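Local coordinates for protein nitrilotriacetate monooxygenase (PDB 3SDO) that probably acts as an FMN-dependent monooxygenase of the NtaA/SnaA/DszA family, using molecular oxygen to oxidise its substrate, at residues Tyr316-Pro321 against Leu349-Val354; Tyr107-Gln112 against Asp159-Leu164. All coordinates share one frame; numbering follows the deposited sequence.

Contact 1 of 2, residues Tyr316-Pro321 against Leu349-Val354; sequences YPLDGP and LTLREV
The guanidinium of Arg352 carries Leu318 over one face, with CB of Leu318 3.8 Å from NH2 of Arg352, while at its edge the carboxylate of Asp319 docks side-on. NE of Arg352 binds OD1 of Asp319 at 2.9 Å along a straight line (179°), and NH2 binds OD2. Both oxygens are met on their syn sides, yet the two planes are tilted 26° apart. The two bonds fix the rotation of both groups; a bend at chi3 (-64°) brings the arginine chain there.

The type I turn from Pro317 to Gly320, closed by Gly320 N on Pro317 O, presents two carbonyls to the start of helix 351-363: Leu318 O accepts from Arg352 N at 2.8 Å and Gly320 O from Leu351 N at 3.0 Å. Thr350, the N-cap, forms a capping box with Glu353: Glu353 N donates to Thr350 OG1, Thr350 N to Glu353 OE1. One water joins Thr350 OG1 to Asp319 OD1. Leu351 CD2 reaches Tyr316 CB at 3.7 Å, and this buried leucine also packs on Leu301 and Leu304, so the loop after helix 297-307 meets helix 351-363, away from the predicted FMN site. The phenol oxygen of Tyr316 is hydrogen-bonded to His311.

Contact 2 of 2, residues Tyr107-Gln112 against Asp159-Leu164; sequences YNVARQ and DVVQGL
Leu164 touches two residues of helix 106-119, Tyr107 and Ala110, and Val161 touches Val109 and Ala110; all of this contact is apolar, and no hydrogen bond crosses between the two segments. The aliphatic-on-aromatic part is the meeting of Leu164 with Tyr107. CD1 of Leu164 lies 3.7 Å from CD1 of Tyr107, while CD2 of the leucine rests near CD1 and CE1 of the ring. The approach to the ring is oblique, and the two side chains cross at about a right angle. With CG of Tyr107 opposite its backbone N (chi1 -160°), the ring comes back toward Leu164 although the CB of Tyr107 leaves its helix in another direction.

The aliphatic-on-aliphatic contacts centre on Ala110. CD1 of Leu164 is 3.8 Å from CB of Ala110, and CG1 of Val161 is 3.9 Å from the same CB and equally near CA of Ala110. The other methyl of the valine, CG2 of Val161, meets CG1 of Val109 at 4.1 Å. The small side chain of Ala110 thus lies between Val161 and Leu164, and the backbones come close here, with CA of Ala110 5.1 Å from CA of Val161.

Polar groups find partners outside the two segments. The hydroxyl of Tyr107 is hydrogen-bonded to the carbonyl of Pro203, and Ala110 O to the indole nitrogen of Trp165. Arg111 NH2 forms a salt bridge with OD1 of Asp61 of the second subunit, a residue predicted to bind FMN.

The axes of the two helical segments approach to 8.8 Å and are inclined at 47°. Both helices belong to the outer layer of the TIM-barrel-like luciferase fold, where helix 106-119 is the crossover between parallel strands 94-100 and 124-129: on the sheet side, Val109 and Val161 touch Trp126 of strand 124-129, and Val109 also reaches Met99 of strand 94-100.

The two contacts lie on opposite sides of the chain's centre, with their own centres 54 Å apart and no shared helix or strand. Contact 2 is buried and joins two helices beside the parallel barrel sheet; contact 1 is a surface contact that ties a loop to the start of a helix. Their chemistry follows this difference: the buried pair relies on aliphatic and aromatic carbon alone, the surface pair on main-chain hydrogen bonds, a salt bridge and a bound water, with an apolar contribution from buried Leu351. Contact 2 also adjoins the second subunit through residues of its first helix, whereas no other chain of the assembly touches the segments of contact 1.

Contact 1 of 2, residues Tyr316-Pro321 against Leu349-Val354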
# COMPACT_ATOMS: atom_id res chain seq x y z
N TYR A 316 46.26 -9.42 -5.59
CA TYR A 316 46.68 -9.91 -6.91
C TYR A 316 46.45 -8.89 -7.99
O TYR A 316 45.52 -8.09 -7.92
CB TYR A 316 45.93 -11.20 -7.27
CG TYR A 316 46.03 -12.26 -6.22
CD1 TYR A 316 47.21 -12.94 -5.99
CD2 TYR A 316 44.93 -12.59 -5.44
CE1 TYR A 316 47.30 -13.91 -5.02
CE2 TYR A 316 45.01 -13.57 -4.48
CZ TYR A 316 46.20 -14.21 -4.26
OH TYR A 316 46.26 -15.17 -3.28
N PRO A 317 47.28 -8.92 -9.05
CA PRO A 317 46.97 -8.05 -10.19
C PRO A 317 45.66 -8.45 -10.87
O PRO A 317 45.47 -9.62 -11.17
CB PRO A 317 48.16 -8.26 -11.13
CG PRO A 317 48.73 -9.56 -10.73
CD PRO A 317 48.52 -9.69 -9.27
N LEU A 318 44.77 -7.49 -11.08
CA LEU A 318 43.45 -7.76 -11.66
C LEU A 318 43.52 -8.41 -13.02
O LEU A 318 42.76 -9.32 -13.32
CB LEU A 318 42.61 -6.47 -11.74
CG LEU A 318 41.89 -6.10 -10.44
CD1 LEU A 318 41.32 -4.70 -10.47
CD2 LEU A 318 40.78 -7.14 -10.18
N ASP A 319 44.47 -7.95 -13.83
CA ASP A 319 44.57 -8.39 -15.21
C ASP A 319 45.66 -9.44 -15.38
O ASP A 319 46.00 -9.81 -16.49
CB ASP A 319 44.75 -7.18 -16.13
CG ASP A 319 43.54 -6.25 -16.09
OD1 ASP A 319 42.42 -6.75 -16.32
OD2 ASP A 319 43.69 -5.04 -15.78
N GLY A 320 46.18 -9.95 -14.26
CA GLY A 320 47.02 -11.14 -14.30
C GLY A 320 46.16 -12.39 -14.30
O GLY A 320 44.95 -12.31 -14.12
N PRO A 321 46.78 -13.57 -14.49
CA PRO A 321 46.04 -14.83 -14.43
C PRO A 321 45.32 -15.01 -13.11
O PRO A 321 45.75 -14.46 -12.10
CB PRO A 321 47.13 -15.90 -14.60
CG PRO A 321 48.42 -15.22 -14.22
CD PRO A 321 48.22 -13.80 -14.71
N LEU A 349 41.43 -17.31 -18.10
CA LEU A 349 40.83 -16.09 -17.55
C LEU A 349 41.74 -15.36 -16.56
O LEU A 349 42.48 -15.98 -15.80
CB LEU A 349 39.49 -16.39 -16.87
CG LEU A 349 38.40 -17.00 -17.76
CD1 LEU A 349 37.06 -17.06 -17.03
CD2 LEU A 349 38.25 -16.22 -19.07
N THR A 350 41.66 -14.04 -16.59
CA THR A 350 42.33 -13.20 -15.62
C THR A 350 41.49 -13.18 -14.34
O THR A 350 40.34 -13.64 -14.34
CB THR A 350 42.50 -11.77 -16.16
OG1 THR A 350 41.20 -11.20 -16.40
CG2 THR A 350 43.32 -11.79 -17.47
N LEU A 351 42.05 -12.64 -13.26
CA LEU A 351 41.33 -12.49 -12.01
C LEU A 351 40.10 -11.61 -12.20
O LEU A 351 39.05 -11.90 -11.64
CB LEU A 351 42.22 -11.89 -10.93
CG LEU A 351 41.52 -11.50 -9.63
CD1 LEU A 351 40.71 -12.66 -9.04
CD2 LEU A 351 42.54 -10.94 -8.60
N ARG A 352 40.25 -10.53 -12.96
CA ARG A 352 39.13 -9.61 -13.24
C ARG A 352 38.02 -10.37 -13.95
O ARG A 352 36.87 -10.28 -13.56
CB ARG A 352 39.58 -8.41 -14.08
CG ARG A 352 38.54 -7.29 -14.12
CD ARG A 352 38.80 -6.29 -15.25
NE ARG A 352 40.07 -5.58 -15.07
CZ ARG A 352 40.23 -4.45 -14.39
NH1 ARG A 352 39.22 -3.84 -13.78
NH2 ARG A 352 41.45 -3.91 -14.31
N GLU A 353 38.37 -11.15 -14.97
CA GLU A 353 37.36 -11.88 -15.77
C GLU A 353 36.67 -12.93 -14.90
O GLU A 353 35.47 -13.10 -14.98
CB GLU A 353 38.00 -12.54 -17.00
CG GLU A 353 38.40 -11.55 -18.08
CD GLU A 353 39.28 -12.16 -19.18
OE1 GLU A 353 40.03 -13.13 -18.91
OE2 GLU A 353 39.24 -11.64 -20.31
N VAL A 354 37.44 -13.62 -14.05
CA VAL A 354 36.81 -14.57 -13.12
C VAL A 354 35.87 -13.87 -12.17
O VAL A 354 34.74 -14.32 -11.99
CB VAL A 354 37.82 -15.39 -12.30
CG1 VAL A 354 37.10 -16.11 -11.18
CG2 VAL A 354 38.57 -16.36 -13.20
O HOH W 1 41.22 -8.81 -17.47

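Contact 2 of 2, residues Tyr107-Gln112 against Asp159-Leu164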
# COMPACT_ATOMS: atom_id res chain seq x y z
N TYR A 107 -7.84 -10.80 6.29
CA TYR A 107 -8.87 -9.76 6.17
C TYR A 107 -8.29 -8.44 5.67
O TYR A 107 -8.90 -7.77 4.82
CB TYR A 107 -9.64 -9.57 7.50
CG TYR A 107 -11.00 -8.90 7.33
CD1 TYR A 107 -12.13 -9.64 6.96
CD2 TYR A 107 -11.16 -7.53 7.54
CE1 TYR A 107 -13.40 -9.03 6.83
CE2 TYR A 107 -12.40 -6.91 7.40
CZ TYR A 107 -13.52 -7.67 7.04
OH TYR A 107 -14.74 -7.05 6.90
N ASN A 108 -7.10 -8.08 6.15
CA ASN A 108 -6.43 -6.86 5.71
C ASN A 108 -5.96 -6.96 4.25
O ASN A 108 -6.06 -6.00 3.50
CB ASN A 108 -5.23 -6.51 6.62
CG ASN A 108 -5.65 -6.07 8.01
OD1 ASN A 108 -6.75 -5.54 8.19
ND2 ASN A 108 -4.78 -6.30 9.01
N VAL A 109 -5.38 -8.10 3.88
CA VAL A 109 -4.97 -8.33 2.51
C VAL A 109 -6.15 -8.21 1.56
O VAL A 109 -6.09 -7.50 0.55
CB VAL A 109 -4.29 -9.72 2.35
CG1 VAL A 109 -4.01 -10.03 0.85
CG2 VAL A 109 -2.98 -9.74 3.18
N ALA A 110 -7.23 -8.87 1.91
CA ALA A 110 -8.43 -8.82 1.09
C ALA A 110 -8.92 -7.37 0.88
O ALA A 110 -9.21 -6.97 -0.27
CB ALA A 110 -9.52 -9.71 1.69
N ARG A 111 -8.97 -6.59 1.95
CA ARG A 111 -9.45 -5.20 1.88
C ARG A 111 -8.51 -4.32 1.09
O ARG A 111 -8.97 -3.53 0.27
CB ARG A 111 -9.60 -4.57 3.28
CG ARG A 111 -10.75 -5.09 4.13
CD ARG A 111 -10.91 -4.22 5.37
NE ARG A 111 -11.40 -2.89 5.06
CZ ARG A 111 -11.13 -1.78 5.74
NH1 ARG A 111 -10.31 -1.80 6.78
NH2 ARG A 111 -11.66 -0.63 5.35
N GLN A 112 -7.21 -4.45 1.31
CA GLN A 112 -6.27 -3.54 0.70
C GLN A 112 -6.18 -3.80 -0.78
O GLN A 112 -6.26 -2.86 -1.57
CB GLN A 112 -4.89 -3.57 1.39
CG GLN A 112 -4.93 -2.99 2.79
CD GLN A 112 -3.56 -2.77 3.40
OE1 GLN A 112 -2.66 -3.57 3.21
NE2 GLN A 112 -3.41 -1.68 4.13
N ASP A 159 -7.24 -18.96 0.29
CA ASP A 159 -8.63 -19.43 0.28
C ASP A 159 -9.51 -18.46 1.06
O ASP A 159 -10.63 -18.17 0.65
CB ASP A 159 -8.79 -20.82 0.91
CG ASP A 159 -8.28 -21.94 0.03
OD1 ASP A 159 -7.99 -21.68 -1.15
OD2 ASP A 159 -8.16 -23.09 0.53
N VAL A 160 -8.98 -17.95 2.18
CA VAL A 160 -9.70 -16.96 2.98
C VAL A 160 -9.87 -15.64 2.21
O VAL A 160 -10.97 -15.10 2.11
CB VAL A 160 -9.01 -16.71 4.34
CG1 VAL A 160 -9.71 -15.56 5.13
CG2 VAL A 160 -9.04 -17.99 5.18
N VAL A 161 -8.78 -15.13 1.64
CA VAL A 161 -8.85 -13.89 0.87
C VAL A 161 -9.89 -13.99 -0.25
O VAL A 161 -10.79 -13.15 -0.33
CB VAL A 161 -7.49 -13.47 0.34
CG1 VAL A 161 -7.60 -12.23 -0.62
CG2 VAL A 161 -6.60 -13.11 1.50
N GLN A 162 -9.80 -15.04 -1.06
CA GLN A 162 -10.72 -15.22 -2.16
C GLN A 162 -12.17 -15.41 -1.70
O GLN A 162 -13.08 -14.89 -2.33
CB GLN A 162 -10.25 -16.37 -3.07
CG GLN A 162 -9.02 -15.99 -3.89
CD GLN A 162 -8.59 -17.09 -4.83
OE1 GLN A 162 -8.69 -18.26 -4.48
NE2 GLN A 162 -8.11 -16.73 -6.01
N GLY A 163 -12.39 -16.16 -0.62
CA GLY A 163 -13.69 -16.24 0.01
C GLY A 163 -14.24 -14.88 0.41
O GLY A 163 -15.41 -14.56 0.16
N LEU A 164 -13.41 -14.07 1.05
CA LEU A 164 -13.82 -12.70 1.44
C LEU A 164 -14.18 -11.84 0.24
O LEU A 164 -15.12 -11.03 0.29
CB LEU A 164 -12.74 -12.00 2.26
CG LEU A 164 -12.51 -12.56 3.66
CD1 LEU A 164 -11.21 -11.99 4.23
CD2 LEU A 164 -13.67 -12.23 4.60